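Local coordinates for protein beta-galactoside alpha-2,6-sialyltransferase (Photobacterium sp., PDB 2Z4T) that transfers sialic acid from a CMP-linked donor to beta-galactoside acceptors such as lactose, forming an alpha-2,6 linkage, at residues F357-T362 with I379-N384; L414-Q417 with V423-P426; N347-S352 with D399-G404. All blocks are in the same frame, centred on the assembly; numbering follows the deposited sequence.

Overall arrangement
All three contacts gather on one parallel six-stranded sheet with the 3-2-1-4-5-6 strand order of a Rossmann-like domain, here the CMP-binding half of the GT-B fold. Centres lie about 11 Å apart for contacts 1 and 2 and for 2 and 3, and about 14 Å for 1 and 3. Contact 3 closes the longest loop, with contact 1 nested inside it; contact 2 follows. Helix 371-386 in contact 1 and helix 410-417 in contact 2 pack together through I382 and I415, while strand 399-403 of contact 3 runs between strands 356-360 and 423-424. G361, just past strand 356-360, and K403 both accept from the cytosine N4, so two neighbouring strand ends meet the base.

Contact 1. Residues F357-T362 with I379-N384; sequences FVFTGT and INVINN. With C5P (cytidine-5'-monophosphate), chain C.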
loop_
_atom_site.group_PDB
_atom_site.type_symbol
_atom_site.label_atom_id
_atom_site.label_comp_id
_atom_site.label_asym_id
_atom_site.label_seq_id
_atom_site.Cartn_x
_atom_site.Cartn_y
_atom_site.Cartn_z
ATOM N N PHE A 357 14.067 20.923 11.747
ATOM C CA PHE A 357 12.821 20.649 12.434
ATOM C C PHE A 357 11.740 20.436 11.388
ATOM O O PHE A 357 11.590 21.263 10.492
ATOM C CB PHE A 357 12.478 21.832 13.347
ATOM C CG PHE A 357 11.040 21.882 13.793
ATOM C CD1 PHE A 357 10.389 20.746 14.274
ATOM C CD2 PHE A 357 10.353 23.090 13.790
ATOM C CE1 PHE A 357 9.063 20.804 14.697
ATOM C CE2 PHE A 357 9.036 23.166 14.229
ATOM C CZ PHE A 357 8.386 22.026 14.685
ATOM N N VAL A 358 11.018 19.320 11.477
ATOM C CA VAL A 358 9.872 19.098 10.612
ATOM C C VAL A 358 8.611 19.190 11.446
ATOM O O VAL A 358 8.477 18.481 12.443
ATOM C CB VAL A 358 9.902 17.713 9.879
ATOM C CG1 VAL A 358 8.564 17.456 9.124
ATOM C CG2 VAL A 358 11.073 17.623 8.918
ATOM N N PHE A 359 7.711 20.091 11.069
ATOM C CA PHE A 359 6.400 20.118 11.670
ATOM C C PHE A 359 5.485 19.257 10.819
ATOM O O PHE A 359 5.430 19.452 9.589
ATOM C CB PHE A 359 5.843 21.539 11.784
ATOM C CG PHE A 359 4.412 21.578 12.232
ATOM C CD1 PHE A 359 4.094 21.563 13.580
ATOM C CD2 PHE A 359 3.377 21.569 11.297
ATOM C CE1 PHE A 359 2.766 21.573 13.996
ATOM C CE2 PHE A 359 2.039 21.577 11.694
ATOM C CZ PHE A 359 1.732 21.575 13.051
ATOM N N THR A 360 4.773 18.313 11.451
ATOM C CA THR A 360 3.826 17.472 10.719
ATOM C C THR A 360 2.401 17.974 10.921
ATOM O O THR A 360 1.956 18.140 12.058
ATOM C CB THR A 360 3.937 15.959 11.102
ATOM O OG1 THR A 360 3.556 15.748 12.470
ATOM C CG2 THR A 360 5.336 15.468 10.907
ATOM N N GLY A 361 1.677 18.209 9.825
ATOM C CA GLY A 361 0.337 18.813 9.915
ATOM C C GLY A 361 -0.781 17.794 9.936
ATOM O O GLY A 361 -0.536 16.597 9.863
ATOM N N THR A 362 -2.014 18.275 10.046
ATOM C CA THR A 362 -3.185 17.421 9.965
ATOM C C THR A 362 -4.237 18.012 9.012
ATOM O O THR A 362 -4.053 19.098 8.467
ATOM C CB THR A 362 -3.821 17.176 11.362
ATOM O OG1 THR A 362 -4.722 16.067 11.293
ATOM C CG2 THR A 362 -4.576 18.411 11.854
ATOM N N ILE A 379 -0.546 26.913 12.700
ATOM C CA ILE A 379 0.354 28.050 12.707
ATOM C C ILE A 379 0.718 28.380 14.160
ATOM O O ILE A 379 1.889 28.606 14.496
ATOM C CB ILE A 379 -0.273 29.256 11.997
ATOM C CG1 ILE A 379 -0.235 29.033 10.471
ATOM C CG2 ILE A 379 0.455 30.566 12.387
ATOM C CD1 ILE A 379 -1.006 30.070 9.635
ATOM N N ASN A 380 -0.277 28.353 15.036
ATOM C CA ASN A 380 -0.003 28.608 16.420
ATOM C C ASN A 380 0.873 27.521 17.059
ATOM O O ASN A 380 1.715 27.825 17.924
ATOM C CB ASN A 380 -1.288 28.829 17.214
ATOM C CG ASN A 380 -1.012 29.381 18.593
ATOM O OD1 ASN A 380 -0.407 30.433 18.726
ATOM N ND2 ASN A 380 -1.425 28.666 19.620
ATOM N N VAL A 381 0.693 26.272 16.636
ATOM C CA VAL A 381 1.525 25.188 17.158
ATOM C C VAL A 381 2.970 25.336 16.681
ATOM O O VAL A 381 3.896 25.227 17.492
ATOM C CB VAL A 381 0.967 23.796 16.847
ATOM C CG1 VAL A 381 1.921 22.706 17.334
ATOM C CG2 VAL A 381 -0.391 23.643 17.489
ATOM N N ILE A 382 3.165 25.611 15.385
ATOM C CA ILE A 382 4.509 25.886 14.858
ATOM C C ILE A 382 5.152 27.022 15.676
ATOM O O ILE A 382 6.312 26.928 16.085
ATOM C CB ILE A 382 4.484 26.206 13.334
ATOM C CG1 ILE A 382 4.048 24.967 12.540
ATOM C CG2 ILE A 382 5.850 26.683 12.826
ATOM C CD1 ILE A 382 3.541 25.257 11.181
ATOM N N ASN A 383 4.381 28.071 15.942
ATOM C CA ASN A 383 4.891 29.227 16.679
ATOM C C ASN A 383 5.353 28.890 18.072
ATOM O O ASN A 383 6.384 29.378 18.524
ATOM C CB ASN A 383 3.877 30.365 16.699
ATOM C CG ASN A 383 3.776 31.050 15.359
ATOM O OD1 ASN A 383 4.665 30.897 14.520
ATOM N ND2 ASN A 383 2.692 31.794 15.139
ATOM N N ASN A 384 4.609 28.014 18.731
ATOM C CA ASN A 384 5.000 27.551 20.052
ATOM C C ASN A 384 6.377 26.882 20.059
ATOM O O ASN A 384 7.177 27.099 20.976
ATOM C CB ASN A 384 3.913 26.634 20.588
ATOM C CG ASN A 384 2.905 27.389 21.422
ATOM O OD1 ASN A 384 3.176 27.666 22.592
ATOM N ND2 ASN A 384 1.747 27.754 20.828
HETATM O O3P C5P C . -2.736 11.965 10.103
HETATM P P C5P C . -3.274 10.630 9.746
HETATM O O1P C5P C . -4.443 10.840 8.795
HETATM O O2P C5P C . -3.462 9.731 10.951
HETATM O "O5'" C5P C . -2.112 9.913 8.948
HETATM C "C5'" C5P C . -2.329 8.761 8.163
HETATM C "C4'" C5P C . -1.099 8.657 7.264
HETATM O "O4'" C5P C . -1.008 9.818 6.427
HETATM C "C3'" C5P C . 0.214 8.658 8.024
HETATM O "O3'" C5P C . 0.640 7.353 8.402
HETATM C "C2'" C5P C . 1.163 9.193 6.988
HETATM O "O2'" C5P C . 1.417 8.208 5.984
HETATM C "C1'" C5P C . 0.358 10.220 6.260
HETATM N N1 C5P C . 0.625 11.548 6.804
HETATM C C2 C5P C . 1.791 12.245 6.385
HETATM N N3 C5P C . 2.058 13.490 6.854
HETATM C C4 C5P C . 1.220 14.089 7.743
HETATM C C5 C5P C . 0.055 13.423 8.179
HETATM C C6 C5P C . -0.227 12.139 7.682
HETATM O O2 C5P C . 2.593 11.730 5.592
HETATM N N4 C5P C . 1.515 15.339 8.181
#
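I382 lays its CG1 methylene over one face of the F359 ring, an overlap inside a beta-alpha-beta unit of the Rossmann-like domain in this GT-B enzyme: strand 356-360, helix 371-386, strand 399-403. The placement is a CH-pi contact, with I382 CG1 3.5 Å from the centroid of the F359 ring and only 16° off its normal. I382 CG1 sits toward the CB end of the ring, 3.4 Å from F359 CG. I382 CD1 continues over the same residue to within 3.7 Å of F359 CD2. The CB of I382 does not itself aim at the strand; a chi1 of -66° holds CG1 beside the backbone N and swings that branch in over the ring. V381 meets the same ring differently, its CG1 standing at the edge, near the ring plane, 3.6 Å from F359 CE1.

One aromatic ring thus takes aliphatic carbon from two successive helix residues, on a face and at the rim. F402 and I447 of the two flanking strands also touch F359, which places the ring in the layer between sheet and helix. Beyond the strand's end the chain turns to its ligand: N4 of the CMP cytosine donates to G361 O at 2.9 Å, the N-H pointing almost straight at the oxygen (170°).

Contact 2. Residues L414-Q417 with V423-P426; sequences LIMQ and VDIP
M416 carries the helix side of this contact alone, and its thioether end settles against the backbone and carboxylate of the short strand 423-424. The van der Waals part belongs to the terminal methyl. M416 CE lies 3.8 Å from D424 N and 4.3 Å from V423 C, so it rests on the peptide joining the two strand residues, and it also comes within 4.1 Å of D424 CB. The methionine reaches this spot by bending: CG leaves anti to the backbone N (chi1 -152°), after which turns at chi2 (47°) and chi3 carry the sulfur and methyl over the strand.

The polar part is modest. M416 SD approaches D424 OD1 at 3.7 Å, a plain contact between sulfur and a carboxylate oxygen, and the two side chains meet at a slant. Neither residue is deeply buried, and only about 108 Å² is lost to solvent between the two segments, counting both sides. V423 aims its CB away from the helix and packs instead on F401, while D424 touches F402.

Backbone hydrogen bonds form the third kind of interaction: V423 bonds to L400 and F402, which pairs strand 423-424 with strand 399-403; it is the outermost strand on that side of the sheet within the chain. On the helix, I415 turns to F402 and I382 and ties helix 410-417 to the sheet and to helix 371-386. Strand 399-403, helix 410-417 and strand 423-424 form a beta-alpha-beta unit whose return strand follows the helix after a short loop, the recurring building block of the Rossmann-like domains of GT-B glycosyltransferases.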
loop_
_atom_site.group_PDB
_atom_site.type_symbol
_atom_site.label_atom_id
_atom_site.label_comp_id
_atom_site.label_asym_id
_atom_site.label_seq_id
_atom_site.Cartn_x
_atom_site.Cartn_y
_atom_site.Cartn_z
ATOM N N LEU A 414 -2.325 27.657 3.324
ATOM C CA LEU A 414 -2.406 28.689 4.361
ATOM C C LEU A 414 -1.216 28.657 5.324
ATOM O O LEU A 414 -0.639 29.705 5.625
ATOM C CB LEU A 414 -3.712 28.587 5.146
ATOM C CG LEU A 414 -4.965 29.045 4.394
ATOM C CD1 LEU A 414 -6.209 28.531 5.068
ATOM C CD2 LEU A 414 -5.012 30.584 4.261
ATOM N N ILE A 415 -0.853 27.457 5.789
ATOM C CA ILE A 415 0.292 27.275 6.691
ATOM C C ILE A 415 1.564 27.680 5.973
ATOM O O ILE A 415 2.422 28.341 6.536
ATOM C CB ILE A 415 0.422 25.805 7.190
ATOM C CG1 ILE A 415 -0.697 25.462 8.161
ATOM C CG2 ILE A 415 1.761 25.563 7.858
ATOM C CD1 ILE A 415 -0.807 23.976 8.454
ATOM N N MET A 416 1.653 27.297 4.713
ATOM C CA MET A 416 2.847 27.492 3.920
ATOM C C MET A 416 3.128 28.966 3.671
ATOM O O MET A 416 4.272 29.401 3.796
ATOM C CB MET A 416 2.728 26.710 2.612
ATOM C CG MET A 416 4.035 26.253 2.002
ATOM S SD MET A 416 5.266 25.449 3.082
ATOM C CE MET A 416 6.719 26.176 2.290
ATOM N N GLN A 417 2.097 29.750 3.353
ATOM C CA GLN A 417 2.340 31.164 3.056
ATOM C C GLN A 417 2.537 32.029 4.300
ATOM O O GLN A 417 2.918 33.199 4.213
ATOM C CB GLN A 417 1.307 31.754 2.088
ATOM C CG GLN A 417 -0.148 31.515 2.432
ATOM C CD GLN A 417 -1.054 31.469 1.188
ATOM O OE1 GLN A 417 -0.595 31.197 0.067
ATOM N NE2 GLN A 417 -2.347 31.724 1.391
ATOM N N VAL A 423 10.465 25.213 4.305
ATOM C CA VAL A 423 10.626 24.254 3.220
ATOM C C VAL A 423 9.562 23.136 3.288
ATOM O O VAL A 423 9.418 22.488 4.314
ATOM C CB VAL A 423 12.035 23.634 3.263
ATOM C CG1 VAL A 423 12.252 22.655 2.105
ATOM C CG2 VAL A 423 13.100 24.730 3.256
ATOM N N ASP A 424 8.798 22.977 2.201
ATOM C CA ASP A 424 7.864 21.853 1.940
ATOM C C ASP A 424 8.843 20.770 1.449
ATOM O O ASP A 424 9.501 20.979 0.432
ATOM C CB ASP A 424 6.958 22.352 0.821
ATOM C CG ASP A 424 5.603 21.722 0.837
ATOM O OD1 ASP A 424 4.830 21.976 1.771
ATOM O OD2 ASP A 424 5.287 20.979 -0.112
ATOM N N ILE A 425 9.010 19.605 2.085
ATOM C CA ILE A 425 8.246 18.349 2.077
ATOM C C ILE A 425 6.882 18.131 1.430
ATOM O O ILE A 425 5.875 18.143 2.133
ATOM C CB ILE A 425 8.509 17.500 3.280
ATOM C CG1 ILE A 425 9.787 17.996 3.975
ATOM C CG2 ILE A 425 8.628 16.056 2.825
ATOM C CD1 ILE A 425 10.037 17.425 5.354
ATOM N N PRO A 426 6.861 17.867 0.109
ATOM C CA PRO A 426 5.574 17.718 -0.548
ATOM C C PRO A 426 4.630 16.850 0.255
ATOM O O PRO A 426 4.958 15.719 0.641
ATOM C CB PRO A 426 5.941 17.134 -1.916
ATOM C CG PRO A 426 7.257 17.809 -2.213
ATOM C CD PRO A 426 7.975 17.773 -0.858
#

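Contact 3. Residues N347-S352 with D399-G404; sequences NEYNSS and DLFFKG. With MG (magnesium ion), chain K; C5P (cytidine-5'-monophosphate), chain C.
Matching first torsions, -78° in Y349 and -70° in F401, set each CG beside its own backbone N and bring the two rings together edge to face. The edge of Y349 points at the face of F401 in a T-shaped pair, with ring centroids 5.3 Å apart and planes at 69°. Y349 CE1 stands over the centre of the F401 ring, whereas the closest approach is Y349 CD1 to F401 CZ at 3.8 Å. E348 meets the rim of the same ring: its O lies in the ring plane, and its CB is 4.0 Å from F401 CE1. The hydroxyl of Y349 is bonded to M439 O.

Next to the ring pair lies a magnesium site. Y349 O binds the ion at 2.5 Å, and S352, L354, N356 and D399 complete the site. S352 OG makes a weak bond to the D399 carboxylate, 3.1 Å to D399 OD1, though which oxygen takes the proton is not settled; the serine hydroxyl also bonds to L354 N. The ion thus ties the 349-356 region to D399 at the start of strand 399-403.

At the far end of that strand, K403 O accepts a 2.8 Å hydrogen bond from N4 of the CMP cytosine, while K403 NZ makes a weak, less certain bond to O2 of the base and is bonded to S427 O. Strand 399-403 lies between strands 356-360 and 423-424; helix 342-349 meets it through Y349 and E348, and F402 turns instead to helix 410-417.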
loop_
_atom_site.group_PDB
_atom_site.type_symbol
_atom_site.label_atom_id
_atom_site.label_comp_id
_atom_site.label_asym_id
_atom_site.label_seq_id
_atom_site.Cartn_x
_atom_site.Cartn_y
_atom_site.Cartn_z
ATOM N N ASN A 347 20.007 18.067 0.280
ATOM C CA ASN A 347 20.612 19.383 -0.001
ATOM C C ASN A 347 20.051 20.426 0.943
ATOM O O ASN A 347 20.809 21.213 1.506
ATOM C CB ASN A 347 20.378 19.869 -1.438
ATOM C CG ASN A 347 21.136 19.068 -2.469
ATOM O OD1 ASN A 347 22.159 18.453 -2.168
ATOM N ND2 ASN A 347 20.639 19.077 -3.705
ATOM N N GLU A 348 18.728 20.445 1.103
ATOM C CA GLU A 348 18.090 21.451 1.957
ATOM C C GLU A 348 18.477 21.330 3.425
ATOM O O GLU A 348 18.720 22.344 4.075
ATOM C CB GLU A 348 16.585 21.455 1.778
ATOM C CG GLU A 348 16.171 22.094 0.479
ATOM C CD GLU A 348 14.858 21.545 -0.056
ATOM O OE1 GLU A 348 14.362 20.495 0.449
ATOM O OE2 GLU A 348 14.325 22.181 -0.996
ATOM N N TYR A 349 18.570 20.100 3.933
ATOM C CA TYR A 349 19.115 19.848 5.269
ATOM C C TYR A 349 20.533 20.422 5.485
ATOM O O TYR A 349 20.922 20.629 6.642
ATOM C CB TYR A 349 19.171 18.336 5.573
ATOM C CG TYR A 349 17.873 17.643 5.958
ATOM C CD1 TYR A 349 16.736 18.365 6.314
ATOM C CD2 TYR A 349 17.793 16.241 5.984
ATOM C CE1 TYR A 349 15.551 17.719 6.666
ATOM C CE2 TYR A 349 16.604 15.582 6.343
ATOM C CZ TYR A 349 15.494 16.330 6.683
ATOM O OH TYR A 349 14.328 15.716 7.059
ATOM N N ASN A 350 21.268 20.727 4.398
ATOM C CA ASN A 350 22.748 20.657 4.404
ATOM C C ASN A 350 23.828 21.728 4.612
ATOM O O ASN A 350 24.917 21.295 5.017
ATOM C CB ASN A 350 23.279 19.711 3.314
ATOM C CG ASN A 350 23.611 18.328 3.864
ATOM O OD1 ASN A 350 23.846 17.377 3.109
ATOM N ND2 ASN A 350 23.604 18.205 5.192
ATOM N N SER A 351 23.754 23.034 4.332
ATOM C CA SER A 351 22.819 23.946 3.685
ATOM C C SER A 351 22.752 25.087 4.700
ATOM O O SER A 351 23.193 26.208 4.431
ATOM C CB SER A 351 21.445 23.440 3.402
ATOM O OG SER A 351 20.731 24.557 2.912
ATOM N N SER A 352 22.226 24.768 5.881
ATOM C CA SER A 352 22.333 25.644 7.028
ATOM C C SER A 352 23.070 24.943 8.182
ATOM O O SER A 352 23.068 23.720 8.288
ATOM C CB SER A 352 20.947 26.145 7.428
ATOM O OG SER A 352 20.934 26.673 8.729
ATOM N N ASP A 399 16.202 25.126 11.335
ATOM C CA ASP A 399 15.611 25.323 10.031
ATOM C C ASP A 399 14.245 24.650 10.038
ATOM O O ASP A 399 14.092 23.492 10.467
ATOM C CB ASP A 399 16.481 24.701 8.954
ATOM C CG ASP A 399 17.830 25.389 8.824
ATOM O OD1 ASP A 399 17.857 26.638 8.799
ATOM O OD2 ASP A 399 18.854 24.669 8.727
ATOM N N LEU A 400 13.257 25.399 9.558
ATOM C CA LEU A 400 11.863 25.017 9.622
ATOM C C LEU A 400 11.446 24.271 8.356
ATOM O O LEU A 400 11.611 24.798 7.251
ATOM C CB LEU A 400 11.021 26.279 9.789
ATOM C CG LEU A 400 9.503 26.136 9.894
ATOM C CD1 LEU A 400 9.092 25.170 11.005
ATOM C CD2 LEU A 400 8.913 27.523 10.115
ATOM N N PHE A 401 10.883 23.064 8.540
ATOM C CA PHE A 401 10.377 22.198 7.463
ATOM C C PHE A 401 8.931 21.805 7.720
ATOM O O PHE A 401 8.502 21.665 8.877
ATOM C CB PHE A 401 11.242 20.944 7.341
ATOM C CG PHE A 401 12.627 21.219 6.805
ATOM C CD1 PHE A 401 12.941 20.927 5.487
ATOM C CD2 PHE A 401 13.600 21.773 7.611
ATOM C CE1 PHE A 401 14.195 21.181 4.977
ATOM C CE2 PHE A 401 14.872 22.044 7.115
ATOM C CZ PHE A 401 15.168 21.755 5.780
ATOM N N PHE A 402 8.170 21.623 6.645
ATOM C CA PHE A 402 6.750 21.310 6.775
ATOM C C PHE A 402 6.350 20.066 6.006
ATOM O O PHE A 402 6.754 19.888 4.867
ATOM C CB PHE A 402 5.902 22.516 6.357
ATOM C CG PHE A 402 4.404 22.260 6.329
ATOM C CD1 PHE A 402 3.703 21.944 7.497
ATOM C CD2 PHE A 402 3.695 22.372 5.140
ATOM C CE1 PHE A 402 2.325 21.737 7.476
ATOM C CE2 PHE A 402 2.323 22.171 5.105
ATOM C CZ PHE A 402 1.628 21.853 6.277
ATOM N N LYS A 403 5.534 19.231 6.640
ATOM C CA LYS A 403 4.893 18.050 6.045
ATOM C C LYS A 403 3.467 18.117 6.631
ATOM O O LYS A 403 3.247 17.489 7.653
ATOM C CB LYS A 403 5.653 16.846 6.617
ATOM C CG LYS A 403 5.187 15.471 6.159
ATOM C CD LYS A 403 5.178 15.438 4.633
ATOM C CE LYS A 403 4.507 14.246 4.146
ATOM N NZ LYS A 403 3.051 14.278 4.234
ATOM N N GLY A 404 2.443 18.772 6.046
ATOM C CA GLY A 404 1.700 18.437 4.835
ATOM C C GLY A 404 1.258 17.043 5.243
ATOM O O GLY A 404 1.829 16.120 4.694
HETATM MG MG MG K . 20.615 22.457 8.278
HETATM O O3P C5P C . -2.736 11.965 10.103
HETATM P P C5P C . -3.274 10.630 9.746
HETATM O O1P C5P C . -4.443 10.840 8.795
HETATM O O2P C5P C . -3.462 9.731 10.951
HETATM O "O5'" C5P C . -2.112 9.913 8.948
HETATM C "C5'" C5P C . -2.329 8.761 8.163
HETATM C "C4'" C5P C . -1.099 8.657 7.264
HETATM O "O4'" C5P C . -1.008 9.818 6.427
HETATM C "C3'" C5P C . 0.214 8.658 8.024
HETATM O "O3'" C5P C . 0.640 7.353 8.402
HETATM C "C2'" C5P C . 1.163 9.193 6.988
HETATM O "O2'" C5P C . 1.417 8.208 5.984
HETATM C "C1'" C5P C . 0.358 10.220 6.260
HETATM N N1 C5P C . 0.625 11.548 6.804
HETATM C C2 C5P C . 1.791 12.245 6.385
HETATM N N3 C5P C . 2.058 13.490 6.854
HETATM C C4 C5P C . 1.220 14.089 7.743
HETATM C C5 C5P C . 0.055 13.423 8.179
HETATM C C6 C5P C . -0.227 12.139 7.682
HETATM O O2 C5P C . 2.593 11.730 5.592
HETATM N N4 C5P C . 1.515 15.339 8.181
#